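Side-chain contacts in RND efflux system, outer membrane lipoprotein, NodT family (Burkholderia mallei, PDB 6U94), which probably serves as the outer-membrane channel component of an RND-type efflux system, passing substrates out of the cell: residues N68-L72 / R73-L77; V128-T131 / H132-D136; L175-L178 / A179-L183; A365-E368 / H369-D373; G422-D425 / A426-L430. One frame throughout, in Å; residues are numbered along the deposited sequence.

Contact 1: residues N68-L72 / R73-L77; sequences NNRDL and RVATL
Asp71 accepts at its carboxylate from the first turn of helix 72-86. Its OD2 takes the amide of Val74, with N to OD2 at 2.9 Å, and the donor meets the oxygen from above the carboxylate plane, 44° out of it. The second oxygen is held less firmly: Arg73 N reaches Asp71 OD1 at 3.4 Å, a weak bond. Turning CG of Asp71 between its own N and carbonyl carbon (chi1 89°) brings the carboxylate back to these amides. The Asp71 carbonyl then enters the helical pattern, accepting from Ala75 N at 2.9 Å in the carbonyl plane, and Leu72 O follows with Thr76 N at 2.8 Å. Thr76 OG1 adds a weak bond to Leu72 O.

The Arg73 side chain adds only opposite charge near Asp71; Arg73 NE stays 4.4 Å from Asp71 OD1, which lies well out of the guanidinium plane. Beyond the polar cap, CG2 of Val74 comes within 3.1 Å of Asp71 OD2, the two side chains crossing at about a right angle. Arg70 lays its aliphatic part along the helix: CB meets Val74 CG1, and CD lies 3.8 Å from Ala75 CA. Its guanidinium continues past Ala75 to a salt bridge with Asp78 and to the carbonyl oxygens of Ala65, Val245 and Leu246, tying the turn to the ends of two other helices. The arrangement is that of an aspartate N-cap, here starting helix 72-86 after the short loop that follows helix 56-67.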
loop_
_atom_site.group_PDB
_atom_site.type_symbol
_atom_site.label_atom_id
_atom_site.label_comp_id
_atom_site.label_asym_id
_atom_site.label_seq_id
_atom_site.Cartn_x
_atom_site.Cartn_y
_atom_site.Cartn_z
ATOM N N ASN A 68 20.028 5.935 10.176
ATOM C CA ASN A 68 19.804 6.557 11.473
ATOM C C ASN A 68 20.379 5.686 12.584
ATOM O O ASN A 68 20.284 4.456 12.545
ATOM C CB ASN A 68 18.309 6.791 11.693
ATOM C CG ASN A 68 18.034 7.833 12.758
ATOM O OD1 ASN A 68 17.531 7.518 13.836
ATOM N ND2 ASN A 68 18.373 9.082 12.464
ATOM N N ASN A 69 20.988 6.332 13.575
ATOM C CA ASN A 69 21.685 5.616 14.636
ATOM C C ASN A 69 20.762 5.134 15.747
ATOM O O ASN A 69 21.254 4.579 16.735
ATOM C CB ASN A 69 22.787 6.499 15.227
ATOM C CG ASN A 69 23.938 6.715 14.265
ATOM O OD1 ASN A 69 24.143 5.931 13.339
ATOM N ND2 ASN A 69 24.701 7.777 14.485
ATOM N N ARG A 70 19.453 5.329 15.618
ATOM C CA ARG A 70 18.526 4.825 16.620
ATOM C C ARG A 70 18.573 3.299 16.666
ATOM O O ARG A 70 18.961 2.631 15.704
ATOM C CB ARG A 70 17.104 5.290 16.316
ATOM C CG ARG A 70 16.495 4.592 15.114
ATOM C CD ARG A 70 15.291 5.338 14.565
ATOM N NE ARG A 70 15.244 5.248 13.109
ATOM C CZ ARG A 70 14.368 5.892 12.347
ATOM N NH1 ARG A 70 13.453 6.678 12.900
ATOM N NH2 ARG A 70 14.406 5.752 11.029
ATOM N N ASP A 71 18.180 2.748 17.809
ATOM C CA ASP A 71 18.069 1.305 17.919
ATOM C C ASP A 71 16.714 0.851 17.376
ATOM O O ASP A 71 15.807 1.654 17.138
ATOM C CB ASP A 71 18.285 0.863 19.369
ATOM C CG ASP A 71 17.007 0.843 20.183
ATOM O OD1 ASP A 71 16.772 -0.161 20.887
ATOM O OD2 ASP A 71 16.237 1.821 20.117
ATOM N N LEU A 72 16.587 -0.460 17.158
ATOM C CA LEU A 72 15.388 -0.974 16.506
ATOM C C LEU A 72 14.145 -0.769 17.359
ATOM O O LEU A 72 13.044 -0.609 16.818
ATOM C CB LEU A 72 15.557 -2.452 16.161
ATOM C CG LEU A 72 16.522 -2.734 15.009
ATOM C CD1 LEU A 72 16.330 -4.147 14.493
ATOM C CD2 LEU A 72 16.353 -1.716 13.888
ATOM N N ARG A 73 14.294 -0.763 18.685
ATOM C CA ARG A 73 13.142 -0.495 19.541
ATOM C C ARG A 73 12.606 0.913 19.311
ATOM O O ARG A 73 11.388 1.123 19.261
ATOM C CB ARG A 73 13.510 -0.697 21.010
ATOM C CG ARG A 73 12.312 -0.705 21.945
ATOM C CD ARG A 73 12.727 -0.899 23.401
ATOM N NE ARG A 73 13.574 0.189 23.880
ATOM C CZ ARG A 73 13.125 1.400 24.202
ATOM N NH1 ARG A 73 11.831 1.686 24.092
ATOM N NH2 ARG A 73 13.969 2.329 24.628
ATOM N N VAL A 74 13.502 1.889 19.157
ATOM C CA VAL A 74 13.072 3.255 18.875
ATOM C C VAL A 74 12.523 3.360 17.457
ATOM O O VAL A 74 11.531 4.058 17.212
ATOM C CB VAL A 74 14.231 4.238 19.120
ATOM C CG1 VAL A 74 13.932 5.596 18.502
ATOM C CG2 VAL A 74 14.489 4.385 20.612
ATOM N N ALA A 75 13.154 2.668 16.503
ATOM C CA ALA A 75 12.636 2.649 15.140
ATOM C C ALA A 75 11.210 2.116 15.108
ATOM O O ALA A 75 10.354 2.649 14.391
ATOM C CB ALA A 75 13.543 1.811 14.241
ATOM N N THR A 76 10.936 1.070 15.893
ATOM C CA THR A 76 9.572 0.565 16.020
ATOM C C THR A 76 8.634 1.638 16.566
ATOM O O THR A 76 7.493 1.771 16.104
ATOM C CB THR A 76 9.564 -0.678 16.912
ATOM O OG1 THR A 76 10.043 -1.804 16.165
ATOM C CG2 THR A 76 8.164 -0.976 17.437
ATOM N N LEU A 77 9.104 2.428 17.537
ATOM C CA LEU A 77 8.281 3.507 18.078
ATOM C C LEU A 77 8.088 4.634 17.067
ATOM O O LEU A 77 7.053 5.311 17.087
ATOM C CB LEU A 77 8.907 4.056 19.360
ATOM C CG LEU A 77 8.923 3.163 20.604
ATOM C CD1 LEU A 77 9.744 3.826 21.695
ATOM C CD2 LEU A 77 7.508 2.880 21.095
#

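Contact 2: residues V128-T131 / H132-D136; sequences VGLT and HFEID
Helix 132-142 opens with a threonine N-cap, and the glutamate three residues on reaches back to it. Glu134 OE2 takes the backbone amide of Thr131, N to OE2 2.7 Å, in a nearly straight bond (N-H...O 175°). The same oxygen receives the Thr131 hydroxyl, OG1 to OE2 2.8 Å. Both donors arrive on the anti side of the carboxylate but from opposite faces of its plane, so two bonds grip OE2 and fix the rotation of the acid group. Glu134 can reach so far because its chain runs extended beyond CG.

The Thr131 hydroxyl also sits over the centre of one face of the Phe133 ring, 3.2 Å from CE2. Phe133 CG is turned between the backbone N and carbonyl carbon (chi1 60°), which brings the ring back under the hydroxyl. On the other flank, CB of Leu130 touches CG1 of Ile135 at 3.9 Å, while Leu130 CD2 lies 3.7 Å from Glu134 OE1, the two side chains crossing at about a right angle. The regular helical bonding begins with Ile135 N on Thr131 O at 3.1 Å.

Glu134 OE1 is taken by Lys453 in a salt bridge and by Ser165, so the buried carboxylate is shared among three parts of the chain. An N3 glutamate bonding the N-cap amide is one half of a capping box, the threonine hydroxyl here turning to the carboxylate instead of capping the Glu134 amide.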
loop_
_atom_site.group_PDB
_atom_site.type_symbol
_atom_site.label_atom_id
_atom_site.label_comp_id
_atom_site.label_asym_id
_atom_site.label_seq_id
_atom_site.Cartn_x
_atom_site.Cartn_y
_atom_site.Cartn_z
ATOM N N VAL A 128 -3.336 -1.350 9.305
ATOM C CA VAL A 128 -3.608 -1.193 7.879
ATOM C C VAL A 128 -2.304 -1.223 7.094
ATOM O O VAL A 128 -1.333 -0.535 7.433
ATOM C CB VAL A 128 -4.400 0.100 7.618
ATOM C CG1 VAL A 128 -3.708 1.306 8.238
ATOM C CG2 VAL A 128 -4.594 0.310 6.123
ATOM N N GLY A 129 -2.273 -2.042 6.045
ATOM C CA GLY A 129 -1.093 -2.143 5.209
ATOM C C GLY A 129 0.065 -2.906 5.815
ATOM O O GLY A 129 1.199 -2.754 5.353
ATOM N N LEU A 130 -0.182 -3.729 6.830
ATOM C CA LEU A 130 0.858 -4.514 7.478
ATOM C C LEU A 130 0.702 -5.989 7.130
ATOM O O LEU A 130 -0.411 -6.527 7.139
ATOM C CB LEU A 130 0.821 -4.332 8.999
ATOM C CG LEU A 130 1.127 -2.932 9.532
ATOM C CD1 LEU A 130 1.197 -2.942 11.054
ATOM C CD2 LEU A 130 2.419 -2.401 8.928
ATOM N N THR A 131 1.821 -6.641 6.833
ATOM C CA THR A 131 1.818 -8.069 6.562
ATOM C C THR A 131 1.671 -8.859 7.862
ATOM O O THR A 131 1.627 -8.300 8.961
ATOM C CB THR A 131 3.086 -8.477 5.819
ATOM O OG1 THR A 131 4.238 -8.127 6.599
ATOM C CG2 THR A 131 3.154 -7.776 4.461
ATOM N N HIS A 132 1.578 -10.185 7.729
ATOM C CA HIS A 132 1.389 -11.031 8.902
ATOM C C HIS A 132 2.576 -10.934 9.853
ATOM O O HIS A 132 2.393 -10.830 11.071
ATOM C CB HIS A 132 1.166 -12.484 8.484
ATOM C CG HIS A 132 -0.158 -12.732 7.831
ATOM N ND1 HIS A 132 -1.358 -12.500 8.468
ATOM C CD2 HIS A 132 -0.470 -13.207 6.603
ATOM C CE1 HIS A 132 -2.353 -12.813 7.658
ATOM N NE2 HIS A 132 -1.840 -13.246 6.519
ATOM N N PHE A 133 3.802 -10.960 9.319
ATOM C CA PHE A 133 4.960 -10.958 10.206
ATOM C C PHE A 133 5.175 -9.595 10.853
ATOM O O PHE A 133 5.684 -9.522 11.976
ATOM C CB PHE A 133 6.221 -11.422 9.466
ATOM C CG PHE A 133 6.601 -10.574 8.278
ATOM C CD1 PHE A 133 7.351 -9.420 8.445
ATOM C CD2 PHE A 133 6.251 -10.958 6.994
ATOM C CE1 PHE A 133 7.717 -8.649 7.357
ATOM C CE2 PHE A 133 6.617 -10.194 5.901
ATOM C CZ PHE A 133 7.350 -9.037 6.082
ATOM N N GLU A 134 4.781 -8.511 10.180
ATOM C CA GLU A 134 4.820 -7.206 10.831
ATOM C C GLU A 134 3.834 -7.143 11.988
ATOM O O GLU A 134 4.161 -6.625 13.062
ATOM C CB GLU A 134 4.521 -6.099 9.826
ATOM C CG GLU A 134 5.540 -5.962 8.725
ATOM C CD GLU A 134 5.090 -4.974 7.673
ATOM O OE1 GLU A 134 5.564 -3.817 7.685
ATOM O OE2 GLU A 134 4.237 -5.356 6.844
ATOM N N ILE A 135 2.620 -7.661 11.787
ATOM C CA ILE A 135 1.640 -7.696 12.868
ATOM C C ILE A 135 2.153 -8.546 14.026
ATOM O O ILE A 135 1.994 -8.184 15.199
ATOM C CB ILE A 135 0.286 -8.207 12.340
ATOM C CG1 ILE A 135 -0.283 -7.232 11.304
ATOM C CG2 ILE A 135 -0.689 -8.416 13.483
ATOM C CD1 ILE A 135 -1.598 -7.678 10.700
ATOM N N ASP A 136 2.776 -9.687 13.714
ATOM C CA ASP A 136 3.383 -10.518 14.751
ATOM C C ASP A 136 4.405 -9.729 15.559
ATOM O O ASP A 136 4.342 -9.695 16.792
ATOM C CB ASP A 136 4.039 -11.750 14.124
ATOM C CG ASP A 136 3.030 -12.780 13.668
ATOM O OD1 ASP A 136 1.941 -12.852 14.275
ATOM O OD2 ASP A 136 3.329 -13.522 12.709
#

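Contact 3: residues L175-L178 / A179-L183; sequences LTLL and ADRAL
Thr176 and Asp180 lie side by side and point the same way from successive turns of helix 156-203, with the methyl CG2 of Thr176 3.6 Å from OD2 of Asp180. The pairing is one of packing: each polar end is used in another direction. The Thr176 hydroxyl bonds back to the carbonyl of Asn172, one turn earlier, and the Asp180 carboxylate makes a salt bridge with Arg90, with a glycerol molecule, probably from the crystallisation liquor, hydrogen-bonded to its OD1. Asp239 lies close to the same carboxylate; the nearness of two acids may favour a proton on one of them, while Arg90 would offset the charge.

Leu177 and Arg181 are set differently, crossing obliquely. Leu177 CG stands anti to the backbone N (chi1 175°), which sets CG and its branches alongside the arginine chain. CG and CD1 of Leu177 each lie 4.0 Å from Arg181 NE, and CD2 lies 3.9 Å from NH2. The arginine chain is extended from CG to NE, carrying the guanidinium past this leucine to the carbonyl of Val255, where NH2 bonds; CG of Arg181 itself rests 3.4 Å from Leu177 O. Leu178 comes less near, its CD2 4.3 Å from Arg181 NH1.

Beneath the side chains the backbone is regular helix, with Asp180 N on Thr176 O at 2.9 Å and Arg181 N on Leu177 O at 3.0 Å. The turn is buried between neighbours: Thr176 and Ala179 touch Leu442 of helix 421-454, Asp180 meets Ile236 of helix 211-247, and Leu178 packs on the loop residues Arg264 and Leu266.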
loop_
_atom_site.group_PDB
_atom_site.type_symbol
_atom_site.label_atom_id
_atom_site.label_comp_id
_atom_site.label_asym_id
_atom_site.label_seq_id
_atom_site.Cartn_x
_atom_site.Cartn_y
_atom_site.Cartn_z
ATOM N N LEU A 175 5.221 8.690 -1.163
ATOM C CA LEU A 175 4.242 8.575 -2.239
ATOM C C LEU A 175 2.934 9.252 -1.855
ATOM O O LEU A 175 2.341 9.981 -2.658
ATOM C CB LEU A 175 4.014 7.105 -2.589
ATOM C CG LEU A 175 5.176 6.439 -3.328
ATOM C CD1 LEU A 175 4.896 4.968 -3.587
ATOM C CD2 LEU A 175 5.459 7.170 -4.629
ATOM N N THR A 176 2.470 9.027 -0.622
ATOM C CA THR A 176 1.279 9.718 -0.137
ATOM C C THR A 176 1.476 11.230 -0.154
ATOM O O THR A 176 0.539 11.982 -0.448
ATOM C CB THR A 176 0.921 9.232 1.268
ATOM O OG1 THR A 176 0.549 7.847 1.218
ATOM C CG2 THR A 176 -0.231 10.037 1.851
ATOM N N LEU A 177 2.693 11.693 0.146
ATOM C CA LEU A 177 2.983 13.121 0.062
ATOM C C LEU A 177 2.772 13.642 -1.355
ATOM O O LEU A 177 2.083 14.647 -1.566
ATOM C CB LEU A 177 4.412 13.391 0.525
ATOM C CG LEU A 177 4.899 14.833 0.391
ATOM C CD1 LEU A 177 4.052 15.773 1.237
ATOM C CD2 LEU A 177 6.369 14.943 0.771
ATOM N N LEU A 178 3.364 12.967 -2.343
ATOM C CA LEU A 178 3.224 13.403 -3.726
ATOM C C LEU A 178 1.777 13.328 -4.192
ATOM O O LEU A 178 1.355 14.124 -5.040
ATOM C CB LEU A 178 4.125 12.564 -4.629
ATOM C CG LEU A 178 5.609 12.590 -4.262
ATOM C CD1 LEU A 178 6.427 11.818 -5.280
ATOM C CD2 LEU A 178 6.109 14.020 -4.143
ATOM N N ALA A 179 1.000 12.387 -3.650
ATOM C CA ALA A 179 -0.415 12.309 -4.001
ATOM C C ALA A 179 -1.194 13.475 -3.406
ATOM O O ALA A 179 -2.025 14.085 -4.087
ATOM C CB ALA A 179 -0.999 10.975 -3.541
ATOM N N ASP A 180 -0.929 13.810 -2.142
ATOM C CA ASP A 180 -1.629 14.913 -1.496
ATOM C C ASP A 180 -1.266 16.262 -2.101
ATOM O O ASP A 180 -2.068 17.200 -2.018
ATOM C CB ASP A 180 -1.341 14.909 0.006
ATOM C CG ASP A 180 -2.241 13.948 0.765
ATOM O OD1 ASP A 180 -3.425 13.831 0.395
ATOM O OD2 ASP A 180 -1.770 13.308 1.731
ATOM N N ARG A 181 -0.081 16.387 -2.700
ATOM C CA ARG A 181 0.248 17.608 -3.430
ATOM C C ARG A 181 -0.588 17.718 -4.700
ATOM O O ARG A 181 -1.146 18.780 -4.999
ATOM C CB ARG A 181 1.737 17.642 -3.767
ATOM C CG ARG A 181 2.655 17.870 -2.582
ATOM C CD ARG A 181 4.103 17.907 -3.040
ATOM N NE ARG A 181 5.033 18.084 -1.930
ATOM C CZ ARG A 181 6.351 18.186 -2.074
ATOM N NH1 ARG A 181 6.890 18.128 -3.284
ATOM N NH2 ARG A 181 7.129 18.347 -1.011
ATOM N N ALA A 182 -0.681 16.623 -5.460
ATOM C CA ALA A 182 -1.526 16.613 -6.648
ATOM C C ALA A 182 -2.973 16.926 -6.291
ATOM O O ALA A 182 -3.663 17.643 -7.027
ATOM C CB ALA A 182 -1.426 15.261 -7.352
ATOM N N LEU A 183 -3.449 16.398 -5.161
ATOM C CA LEU A 183 -4.802 16.706 -4.714
ATOM C C LEU A 183 -4.947 18.183 -4.369
ATOM O O LEU A 183 -5.959 18.809 -4.705
ATOM C CB LEU A 183 -5.165 15.830 -3.517
ATOM C CG LEU A 183 -5.464 14.372 -3.863
ATOM C CD1 LEU A 183 -5.423 13.490 -2.617
ATOM C CD2 LEU A 183 -6.815 14.275 -4.556
#

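Contact 4: residues A365-E368 / H369-D373; sequences AGYE and HTIQD
Two donors of Thr370 converge on the carbonyl oxygen of Gly366. The hydroxyl OG1 approaches at 2.8 Å from above the carbonyl plane, 37° out of it, and the amide N, at 2.9 Å, comes from the opposite face. OG1 sits beside the backbone N of its own residue (chi1 -63°), the position from which a threonine in a helix can reach back one turn. Other backbone bonds are ordinary for a helix, His369 N to Ala365 O at 3.0 Å among them.

Apolar contact is made by Tyr367 and Ile371. The methyl CD1 of Ile371 lies over one face of the tyrosine ring in a CH-pi contact, 3.6 Å from the ring centroid and 22° off its normal, closest to CZ at 3.4 Å.

A third kind of contact sets a carbonyl against a ring: Ala365 O, the same oxygen that takes the His369 amide, lies over one face of the His369 imidazole, 3.3 Å from CG and offset toward the rim.

Tyr367 OH bonds Glu289 of helix 283-294, and Glu368 forms a salt bridge with Arg359. This turn of helix 362-415 thus packs against helix 283-294 through Tyr367 and Thr370, and against helix 299-306 through Tyr367 and Glu368.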
loop_
_atom_site.group_PDB
_atom_site.type_symbol
_atom_site.label_atom_id
_atom_site.label_comp_id
_atom_site.label_asym_id
_atom_site.label_seq_id
_atom_site.Cartn_x
_atom_site.Cartn_y
_atom_site.Cartn_z
ATOM N N ALA A 365 3.023 -28.019 12.428
ATOM C CA ALA A 365 1.716 -27.466 12.085
ATOM C C ALA A 365 1.780 -25.952 11.928
ATOM O O ALA A 365 1.166 -25.390 11.013
ATOM C CB ALA A 365 0.685 -27.856 13.144
ATOM N N GLY A 366 2.519 -25.274 12.810
ATOM C CA GLY A 366 2.685 -23.838 12.667
ATOM C C GLY A 366 3.433 -23.466 11.402
ATOM O O GLY A 366 3.097 -22.485 10.734
ATOM N N TYR A 367 4.456 -24.251 11.055
ATOM C CA TYR A 367 5.196 -24.012 9.821
ATOM C C TYR A 367 4.300 -24.174 8.599
ATOM O O TYR A 367 4.357 -23.363 7.666
ATOM C CB TYR A 367 6.386 -24.969 9.751
ATOM C CG TYR A 367 7.232 -24.871 8.501
ATOM C CD1 TYR A 367 8.044 -23.769 8.269
ATOM C CD2 TYR A 367 7.256 -25.906 7.578
ATOM C CE1 TYR A 367 8.833 -23.691 7.134
ATOM C CE2 TYR A 367 8.043 -25.839 6.447
ATOM C CZ TYR A 367 8.829 -24.727 6.228
ATOM O OH TYR A 367 9.612 -24.650 5.097
ATOM N N GLU A 368 3.461 -25.212 8.593
ATOM C CA GLU A 368 2.564 -25.435 7.465
ATOM C C GLU A 368 1.577 -24.285 7.310
ATOM O O GLU A 368 1.339 -23.808 6.195
ATOM C CB GLU A 368 1.823 -26.762 7.641
ATOM C CG GLU A 368 0.860 -27.097 6.513
ATOM C CD GLU A 368 0.070 -28.364 6.772
ATOM O OE1 GLU A 368 -0.012 -28.785 7.946
ATOM O OE2 GLU A 368 -0.466 -28.941 5.803
ATOM N N HIS A 369 1.001 -23.817 8.424
ATOM C CA HIS A 369 0.029 -22.729 8.362
ATOM C C HIS A 369 0.688 -21.410 7.982
ATOM O O HIS A 369 0.098 -20.603 7.255
ATOM C CB HIS A 369 -0.695 -22.594 9.703
ATOM C CG HIS A 369 -1.578 -23.756 10.030
ATOM N ND1 HIS A 369 -2.192 -24.519 9.060
ATOM C CD2 HIS A 369 -1.947 -24.290 11.218
ATOM C CE1 HIS A 369 -2.904 -25.471 9.637
ATOM N NE2 HIS A 369 -2.773 -25.353 10.946
ATOM N N THR A 370 1.907 -21.170 8.472
ATOM C CA THR A 370 2.605 -19.931 8.149
ATOM C C THR A 370 2.893 -19.831 6.657
ATOM O O THR A 370 2.913 -18.728 6.101
ATOM C CB THR A 370 3.899 -19.833 8.969
ATOM O OG1 THR A 370 3.574 -19.766 10.363
ATOM C CG2 THR A 370 4.712 -18.596 8.588
ATOM N N ILE A 371 3.093 -20.967 5.989
ATOM C CA ILE A 371 3.347 -20.948 4.553
ATOM C C ILE A 371 2.060 -20.693 3.777
ATOM O O ILE A 371 2.055 -19.939 2.796
ATOM C CB ILE A 371 4.029 -22.260 4.122
ATOM C CG1 ILE A 371 5.419 -22.362 4.753
ATOM C CG2 ILE A 371 4.117 -22.359 2.600
ATOM C CD1 ILE A 371 6.104 -23.675 4.485
ATOM N N GLN A 372 0.950 -21.309 4.195
ATOM C CA GLN A 372 -0.316 -21.065 3.511
ATOM C C GLN A 372 -0.745 -19.611 3.656
ATOM O O GLN A 372 -1.218 -18.997 2.692
ATOM C CB GLN A 372 -1.408 -21.993 4.040
ATOM C CG GLN A 372 -2.728 -21.832 3.288
ATOM C CD GLN A 372 -3.859 -22.651 3.872
ATOM O OE1 GLN A 372 -3.703 -23.302 4.906
ATOM N NE2 GLN A 372 -5.013 -22.621 3.211
ATOM N N ASP A 373 -0.580 -19.040 4.853
ATOM C CA ASP A 373 -0.919 -17.635 5.053
ATOM C C ASP A 373 -0.007 -16.725 4.241
ATOM O O ASP A 373 -0.448 -15.687 3.738
ATOM C CB ASP A 373 -0.845 -17.276 6.536
ATOM C CG ASP A 373 -2.006 -17.835 7.329
ATOM O OD1 ASP A 373 -2.873 -18.496 6.723
ATOM O OD2 ASP A 373 -2.053 -17.615 8.558
#

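Contact 5: residues G422-D425 / A426-L430; sequences GVFD and AQRQL
Arg428 reaches back over the preceding turn of helix 421-454, its CB starting 3.4 Å from the carbonyl oxygen of Phe424. CG lies farther off, 4.2 Å from Asp425 O, and the chain then bends at chi3, swinging the guanidinium toward Asp425. NE meets Asp425 OD1 at 3.2 Å in a weak bond. CZ, next in line, sits beside the same oxygen and 4.1 Å from Phe424 CE2. At the tip the branches part. Arg428 NH2 forms the salt bridge, 2.5 Å from Asp425 OD1, a very short separation that deserves caution at this resolution. Arg428 NH1 instead lies 3.9 Å from Phe424 CE2.

OD1 comes in at the edge of the guanidinium, near its plane, with the carboxylate itself turned almost perpendicular, 89° away. Phe424 CE2 lies over one guanidinium face, offset toward the rim, and the ring is inclined 49° to that plane. Asp425 has CG anti to its backbone N (chi1 -178°), an orientation that sends the carboxylate forward along the helix toward the arginine and Gln429. The amide of Gln429 adds a weak bond, NE2 to Asp425 OD1 3.2 Å, so one oxygen gathers both side chains.

Arg428 and Gln429 are exposed, while other residues of the turn face neighbours. Val423 and Ala426 pack on helix 362-415, Phe424 on helix 211-247, and Gln427 on helix 156-203.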
loop_
_atom_site.group_PDB
_atom_site.type_symbol
_atom_site.label_atom_id
_atom_site.label_comp_id
_atom_site.label_asym_id
_atom_site.label_seq_id
_atom_site.Cartn_x
_atom_site.Cartn_y
_atom_site.Cartn_z
ATOM N N GLY A 422 -27.075 22.522 -15.097
ATOM C CA GLY A 422 -26.338 21.477 -15.791
ATOM C C GLY A 422 -24.834 21.631 -15.666
ATOM O O GLY A 422 -24.112 20.642 -15.508
ATOM N N VAL A 423 -24.340 22.868 -15.740
ATOM C CA VAL A 423 -22.919 23.117 -15.509
ATOM C C VAL A 423 -22.561 22.809 -14.062
ATOM O O VAL A 423 -21.533 22.181 -13.778
ATOM C CB VAL A 423 -22.563 24.568 -15.884
ATOM C CG1 VAL A 423 -21.109 24.864 -15.553
ATOM C CG2 VAL A 423 -22.846 24.823 -17.359
ATOM N N PHE A 424 -23.413 23.236 -13.126
ATOM C CA PHE A 424 -23.160 22.998 -11.708
ATOM C C PHE A 424 -23.056 21.508 -11.406
ATOM O O PHE A 424 -22.103 21.059 -10.759
ATOM C CB PHE A 424 -24.267 23.646 -10.872
ATOM C CG PHE A 424 -24.317 23.161 -9.453
ATOM C CD1 PHE A 424 -23.417 23.636 -8.516
ATOM C CD2 PHE A 424 -25.265 22.234 -9.053
ATOM C CE1 PHE A 424 -23.455 23.195 -7.210
ATOM C CE2 PHE A 424 -25.308 21.787 -7.744
ATOM C CZ PHE A 424 -24.402 22.269 -6.823
ATOM N N ASP A 425 -24.031 20.725 -11.873
ATOM C CA ASP A 425 -24.052 19.301 -11.554
ATOM C C ASP A 425 -22.881 18.567 -12.198
ATOM O O ASP A 425 -22.287 17.673 -11.583
ATOM C CB ASP A 425 -25.379 18.687 -12.000
ATOM C CG ASP A 425 -25.482 17.214 -11.664
ATOM O OD1 ASP A 425 -24.846 16.776 -10.681
ATOM O OD2 ASP A 425 -26.191 16.489 -12.391
ATOM N N ALA A 426 -22.534 18.929 -13.436
ATOM C CA ALA A 426 -21.452 18.235 -14.127
ATOM C C ALA A 426 -20.094 18.570 -13.517
ATOM O O ALA A 426 -19.251 17.683 -13.346
ATOM C CB ALA A 426 -21.472 18.579 -15.615
ATOM N N GLN A 427 -19.866 19.845 -13.189
ATOM C CA GLN A 427 -18.597 20.239 -12.585
ATOM C C GLN A 427 -18.402 19.571 -11.231
ATOM O O GLN A 427 -17.300 19.113 -10.908
ATOM C CB GLN A 427 -18.534 21.762 -12.449
ATOM C CG GLN A 427 -17.232 22.298 -11.859
ATOM C CD GLN A 427 -17.211 22.280 -10.340
ATOM O OE1 GLN A 427 -18.259 22.234 -9.692
ATOM N NE2 GLN A 427 -16.015 22.304 -9.765
ATOM N N ARG A 428 -19.463 19.515 -10.422
ATOM C CA ARG A 428 -19.363 18.909 -9.099
ATOM C C ARG A 428 -19.050 17.421 -9.193
ATOM O O ARG A 428 -18.291 16.884 -8.375
ATOM C CB ARG A 428 -20.662 19.156 -8.330
ATOM C CG ARG A 428 -21.199 17.955 -7.574
ATOM C CD ARG A 428 -22.589 18.222 -7.018
ATOM N NE ARG A 428 -23.645 17.731 -7.899
ATOM C CZ ARG A 428 -24.934 17.722 -7.579
ATOM N NH1 ARG A 428 -25.328 18.177 -6.398
ATOM N NH2 ARG A 428 -25.832 17.256 -8.436
ATOM N N GLN A 429 -19.617 16.736 -10.191
ATOM C CA GLN A 429 -19.283 15.331 -10.396
ATOM C C GLN A 429 -17.882 15.170 -10.968
ATOM O O GLN A 429 -17.188 14.199 -10.645
ATOM C CB GLN A 429 -20.305 14.669 -11.320
ATOM C CG GLN A 429 -21.675 14.480 -10.706
ATOM C CD GLN A 429 -22.601 13.686 -11.606
ATOM O OE1 GLN A 429 -22.153 13.001 -12.526
ATOM N NE2 GLN A 429 -23.902 13.777 -11.351
ATOM N N LEU A 430 -17.452 16.104 -11.819
ATOM C CA LEU A 430 -16.118 16.015 -12.406
ATOM C C LEU A 430 -15.039 16.184 -11.343
ATOM O O LEU A 430 -14.088 15.396 -11.277
ATOM C CB LEU A 430 -15.963 17.065 -13.507
ATOM C CG LEU A 430 -14.579 17.201 -14.148
ATOM C CD1 LEU A 430 -14.181 15.918 -14.857
ATOM C CD2 LEU A 430 -14.551 18.378 -15.110
#

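How the contacts relate
Contacts 1 and 2 both sit at helix starts, where side-chain oxygens meet amides near the cap, whereas contacts 3, 4 and 5 lie within long helices whose backbone is already satisfied. Contact 3 is the most buried, and its charged ends turn to partners beyond the segments; contact 5, far out on the long helices, keeps its salt bridge within the turn. Contacts 2 and 4 meet directly, His132 CD2 packing 3.8 Å from Asp373 O. Helix 421-454, which carries contact 5, also touches contacts 2 and 3. Contacts 4 and 5 are farthest apart, their centres about 52 Å from each other on successive helices.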